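Local coordinates for muscarinic toxin-like protein 3 homolog (Ophiophagus hannah, PDB 3HH7) that probably inhibits nicotinic acetylcholine receptors as a homodimeric three-finger neurotoxin of king cobra venom, at residues T13-P18 and R39-T44; Y25-I30 and K53-C58. All coordinates share one frame; numbering follows the deposited sequence.

Interaction 1: T13-P18 and R39-T44; sequences TTEICP and RGCTFT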
# COMPACT_ATOMS: atom_id res chain seq x y z
N THR A 13 13.90 -6.17 -12.42
CA THR A 13 14.56 -5.00 -12.98
C THR A 13 14.30 -3.81 -12.08
O THR A 13 13.34 -3.81 -11.31
CB THR A 13 14.09 -4.69 -14.42
OG1 THR A 13 12.68 -4.43 -14.43
CG2 THR A 13 14.38 -5.87 -15.35
N THR A 14 15.17 -2.81 -12.16
CA THR A 14 14.97 -1.60 -11.39
C THR A 14 15.04 -0.35 -12.25
O THR A 14 15.53 -0.36 -13.39
CB THR A 14 15.96 -1.47 -10.22
OG1 THR A 14 17.30 -1.47 -10.72
CG2 THR A 14 15.80 -2.61 -9.23
N GLU A 15 14.52 0.73 -11.70
CA GLU A 15 14.64 2.03 -12.32
C GLU A 15 14.94 3.05 -11.24
O GLU A 15 14.54 2.88 -10.08
CB GLU A 15 13.37 2.41 -13.08
CG GLU A 15 12.16 2.59 -12.20
CD GLU A 15 10.89 2.89 -12.99
OE1 GLU A 15 10.98 3.16 -14.21
OE2 GLU A 15 9.81 2.86 -12.37
N ILE A 16 15.65 4.10 -11.63
CA ILE A 16 15.93 5.20 -10.75
C ILE A 16 14.85 6.25 -11.01
O ILE A 16 14.65 6.69 -12.14
CB ILE A 16 17.35 5.77 -11.00
CG1 ILE A 16 18.40 4.66 -10.80
CG2 ILE A 16 17.58 7.00 -10.11
CD1 ILE A 16 19.87 5.04 -11.08
N CYS A 17 14.15 6.66 -9.95
CA CYS A 17 13.06 7.62 -10.10
C CYS A 17 13.58 9.02 -10.46
O CYS A 17 14.70 9.37 -10.07
CB CYS A 17 12.21 7.67 -8.84
SG CYS A 17 11.65 6.05 -8.22
N PRO A 18 12.79 9.80 -11.24
CA PRO A 18 13.21 11.11 -11.76
C PRO A 18 13.43 12.23 -10.74
O PRO A 18 14.44 12.94 -10.81
CB PRO A 18 12.05 11.51 -12.70
CG PRO A 18 11.34 10.24 -13.00
CD PRO A 18 11.44 9.44 -11.73
N ARG A 39 4.94 -2.89 -10.85
CA ARG A 39 5.86 -2.24 -9.91
C ARG A 39 6.51 -1.04 -10.57
O ARG A 39 6.76 -1.03 -11.78
CB ARG A 39 6.98 -3.21 -9.54
CG ARG A 39 6.53 -4.47 -8.85
CD ARG A 39 7.76 -5.31 -8.56
NE ARG A 39 7.48 -6.58 -7.89
CZ ARG A 39 7.10 -7.70 -8.49
NH1 ARG A 39 6.89 -7.74 -9.81
NH2 ARG A 39 6.91 -8.79 -7.77
N GLY A 40 6.84 -0.03 -9.78
CA GLY A 40 7.62 1.06 -10.31
C GLY A 40 7.75 2.30 -9.44
O GLY A 40 7.37 2.30 -8.27
N CYS A 41 8.33 3.34 -10.02
CA CYS A 41 8.36 4.67 -9.44
C CYS A 41 7.03 5.37 -9.62
O CYS A 41 6.35 5.19 -10.63
CB CYS A 41 9.43 5.52 -10.14
SG CYS A 41 11.09 5.00 -9.88
N THR A 42 6.68 6.19 -8.63
CA THR A 42 5.48 7.01 -8.73
C THR A 42 5.56 8.21 -7.79
O THR A 42 6.30 8.17 -6.81
CB THR A 42 4.20 6.19 -8.42
OG1 THR A 42 3.02 6.97 -8.71
CG2 THR A 42 4.18 5.72 -6.95
N PHE A 43 4.79 9.25 -8.10
CA PHE A 43 4.65 10.39 -7.18
C PHE A 43 3.30 10.39 -6.45
O PHE A 43 3.03 11.24 -5.58
CB PHE A 43 4.91 11.73 -7.91
CG PHE A 43 3.99 12.00 -9.08
CD1 PHE A 43 2.68 12.42 -8.88
CD2 PHE A 43 4.47 11.88 -10.39
CE1 PHE A 43 1.84 12.69 -9.97
CE2 PHE A 43 3.64 12.15 -11.49
CZ PHE A 43 2.33 12.55 -11.27
N THR A 44 2.45 9.44 -6.82
CA THR A 44 1.14 9.25 -6.18
C THR A 44 0.87 7.75 -5.95
O THR A 44 1.15 6.92 -6.83
CB THR A 44 -0.00 9.92 -6.99
OG1 THR A 44 -1.26 9.70 -6.34
CG2 THR A 44 -0.07 9.38 -8.39
O HOH W 1 7.53 3.59 -13.02
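The carboxylate of Glu15 is the flat group that meets Cys41. Cys41 SG stands obliquely above its plane, 3.8 Å from Glu15 CD. Glu15 OE2 accepts the backbone N-H of Cys41. Cys41 N lies 2.8 Å from Glu15 OE2, nearly along the C-O axis of that oxygen, and the bond is almost straight at 171°. Gly40 CA is 3.5 Å from Glu15 OE2, and the lack of a side chain at Gly40 lets the oxygen come this close. Glu15 CG sits between the backbone N and the carbonyl carbon (chi1 65°), which sets Glu15 CG 3.5 Å from Cys41 SG. Beyond CG the extended chain carries OE2 to Cys41 N. A water lies close to Glu15 OE2 and donates to Cys41 O at 3.1 Å. The second link is covalent. Cys17 SG and Cys41 SG are 2.0 Å apart, with a C-S-S-C torsion of -85°, a left-handed disulfide. It packs against Cys3 of strand 2-4. Strands 14-16 and 39-42 run nearly parallel but are too far apart to pair, with axes 7.3 Å from each other. Side chains therefore join the two-stranded sheet to the three-stranded one, as expected in the disulfide-rich core of a three-finger toxin. The disulfide fixes the spacing. The straight bond from Cys41 N-H would probably favour an ionised Glu15.

Interaction 2: Y25-I30 and K53-C58; sequences YKSSWI and KYVYCC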
# COMPACT_ATOMS: atom_id res chain seq x y z
N TYR A 25 6.00 1.77 -5.81
CA TYR A 25 4.76 1.04 -5.57
C TYR A 25 4.81 -0.38 -6.11
O TYR A 25 5.59 -0.71 -7.02
CB TYR A 25 3.55 1.77 -6.17
CG TYR A 25 3.46 1.68 -7.68
CD1 TYR A 25 2.64 0.73 -8.28
CD2 TYR A 25 4.22 2.51 -8.49
CE1 TYR A 25 2.56 0.63 -9.67
CE2 TYR A 25 4.17 2.43 -9.87
CZ TYR A 25 3.34 1.49 -10.46
OH TYR A 25 3.31 1.42 -11.84
N LYS A 26 3.93 -1.19 -5.55
CA LYS A 26 3.63 -2.52 -6.03
C LYS A 26 2.11 -2.67 -5.99
O LYS A 26 1.48 -2.42 -4.97
CB LYS A 26 4.29 -3.59 -5.15
CG LYS A 26 4.10 -5.00 -5.63
CD LYS A 26 4.78 -5.96 -4.68
CE LYS A 26 4.85 -7.34 -5.27
NZ LYS A 26 5.35 -8.30 -4.21
N SER A 27 1.53 -3.04 -7.13
CA SER A 27 0.09 -3.16 -7.27
C SER A 27 -0.24 -4.54 -7.81
O SER A 27 0.26 -4.92 -8.86
CB SER A 27 -0.40 -2.09 -8.25
OG SER A 27 -1.79 -2.19 -8.48
N SER A 28 -1.06 -5.30 -7.08
CA SER A 28 -1.45 -6.65 -7.46
C SER A 28 -2.94 -6.66 -7.74
O SER A 28 -3.73 -6.20 -6.90
CB SER A 28 -1.14 -7.63 -6.32
OG SER A 28 -1.74 -8.88 -6.55
N TRP A 29 -3.33 -7.13 -8.91
CA TRP A 29 -4.76 -7.19 -9.25
C TRP A 29 -5.10 -8.44 -10.06
O TRP A 29 -4.22 -9.23 -10.43
CB TRP A 29 -5.20 -5.92 -9.98
CG TRP A 29 -4.74 -5.84 -11.40
CD1 TRP A 29 -5.47 -6.13 -12.52
CD2 TRP A 29 -3.45 -5.41 -11.87
NE1 TRP A 29 -4.72 -5.94 -13.65
CE2 TRP A 29 -3.48 -5.50 -13.29
CE3 TRP A 29 -2.28 -4.99 -11.24
CZ2 TRP A 29 -2.37 -5.17 -14.08
CZ3 TRP A 29 -1.17 -4.66 -12.03
CH2 TRP A 29 -1.23 -4.75 -13.43
N ILE A 30 -6.39 -8.66 -10.28
CA ILE A 30 -6.84 -9.79 -11.09
C ILE A 30 -7.47 -9.25 -12.36
O ILE A 30 -8.37 -8.41 -12.28
CB ILE A 30 -7.87 -10.66 -10.31
CG1 ILE A 30 -7.26 -11.25 -9.04
CG2 ILE A 30 -8.44 -11.78 -11.21
CD1 ILE A 30 -8.27 -11.43 -7.90
N LYS A 53 -6.06 -6.62 -5.58
CA LYS A 53 -5.80 -7.40 -4.36
C LYS A 53 -5.15 -6.49 -3.32
O LYS A 53 -5.60 -6.42 -2.16
CB LYS A 53 -4.91 -8.62 -4.65
CG LYS A 53 -5.62 -9.74 -5.44
CD LYS A 53 -5.09 -11.11 -4.99
CE LYS A 53 -5.18 -12.22 -6.06
NZ LYS A 53 -3.93 -12.39 -6.91
N TYR A 54 -4.09 -5.79 -3.72
CA TYR A 54 -3.46 -4.83 -2.84
C TYR A 54 -2.69 -3.80 -3.62
O TYR A 54 -2.36 -4.00 -4.80
CB TYR A 54 -2.54 -5.53 -1.79
CG TYR A 54 -1.32 -6.20 -2.37
CD1 TYR A 54 -0.20 -5.46 -2.75
CD2 TYR A 54 -1.28 -7.58 -2.52
CE1 TYR A 54 0.93 -6.07 -3.30
CE2 TYR A 54 -0.16 -8.21 -3.05
CZ TYR A 54 0.94 -7.45 -3.43
OH TYR A 54 2.05 -8.07 -3.99
N VAL A 55 -2.43 -2.67 -2.95
CA VAL A 55 -1.49 -1.67 -3.40
C VAL A 55 -0.56 -1.40 -2.21
O VAL A 55 -1.01 -1.27 -1.07
CB VAL A 55 -2.19 -0.34 -3.79
CG1 VAL A 55 -1.16 0.77 -4.03
CG2 VAL A 55 -2.99 -0.51 -5.07
N TYR A 56 0.74 -1.33 -2.50
CA TYR A 56 1.73 -1.03 -1.49
C TYR A 56 2.63 0.07 -1.99
O TYR A 56 3.17 -0.03 -3.11
CB TYR A 56 2.56 -2.29 -1.19
CG TYR A 56 3.64 -2.09 -0.14
CD1 TYR A 56 3.33 -1.62 1.14
CD2 TYR A 56 4.95 -2.41 -0.42
CE1 TYR A 56 4.33 -1.45 2.11
CE2 TYR A 56 5.95 -2.25 0.52
CZ TYR A 56 5.63 -1.79 1.79
OH TYR A 56 6.65 -1.65 2.71
N CYS A 57 2.78 1.13 -1.19
CA CYS A 57 3.57 2.30 -1.55
C CYS A 57 4.59 2.51 -0.45
O CYS A 57 4.24 2.53 0.71
CB CYS A 57 2.70 3.55 -1.71
SG CYS A 57 1.55 3.38 -3.08
N CYS A 58 5.86 2.65 -0.83
CA CYS A 58 6.94 2.65 0.13
C CYS A 58 8.11 3.48 -0.39
O CYS A 58 8.25 3.69 -1.60
CB CYS A 58 7.35 1.20 0.43
SG CYS A 58 7.89 0.27 -1.01
O HOH W 2 -2.40 -10.62 -8.51
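Tyr54 lays one face of its ring over Ser28 CB, which sits 3.6 Å from the ring centroid in a CH-pi contact. Its chi1 of 67° swings the ring toward strand 25-30. Lys26 crosses the outer end of that ring obliquely. Its extended chain brings Lys26 CE within 3.2 Å of Tyr54 OH, and its ammonium forms a salt bridge with the C-terminal carboxylate of Gln65. The strands are antiparallel. Lys26 and Tyr56 form a hydrogen-bonded pair, with Lys26 N to Tyr56 O and Tyr56 N to Lys26 O both 2.8 Å. At Ser28 the register slips in a classic beta bulge. Ser28 O accepts from Lys53 N at 2.7 Å and from Tyr54 N at 3.2 Å, both on the same face of its carbonyl plane. Beyond the bulge, Lys53 bends across Ile30, with Lys53 CE 3.7 Å from Ile30 CD1. One water joins Lys53 NZ, Ser28 OG and Trp29 O. Residues 54-58 also pair antiparallel with a strand of the second subunit, so the sheet continues through the homodimer. The backbone bonds hold strand 54-58 on one edge, while its other edge serves the dimer interface. Ser28 O, which accepts two N-H groups, holds the bulge.

Overall arrangement
Both contacts are partly buried, with centres about 14 Å apart on opposite sides of the chain's centre. They share the three-stranded sheet. Interaction 1 ties its strand 34-42 to the separate sheet of strands 2-4 and 14-16. Interaction 2 lies within it, between strands 23-31 and 52-58. Strand 23-31 pairs with strands 34-42 and 52-58, and the contacts meet where Gly40 O probably takes a hydrogen bond from Tyr25 N. Between sheets, 13-18 and 39-44 rely on a disulfide and a carboxylate. Within the sheet, 25-30 and 53-58 rely on antiparallel backbone bonds, interrupted by a bulge, with side-chain packing over one face. Interaction 2 buries more surface. It meets the second subunit through a whole strand edge, interaction 1 through Thr44.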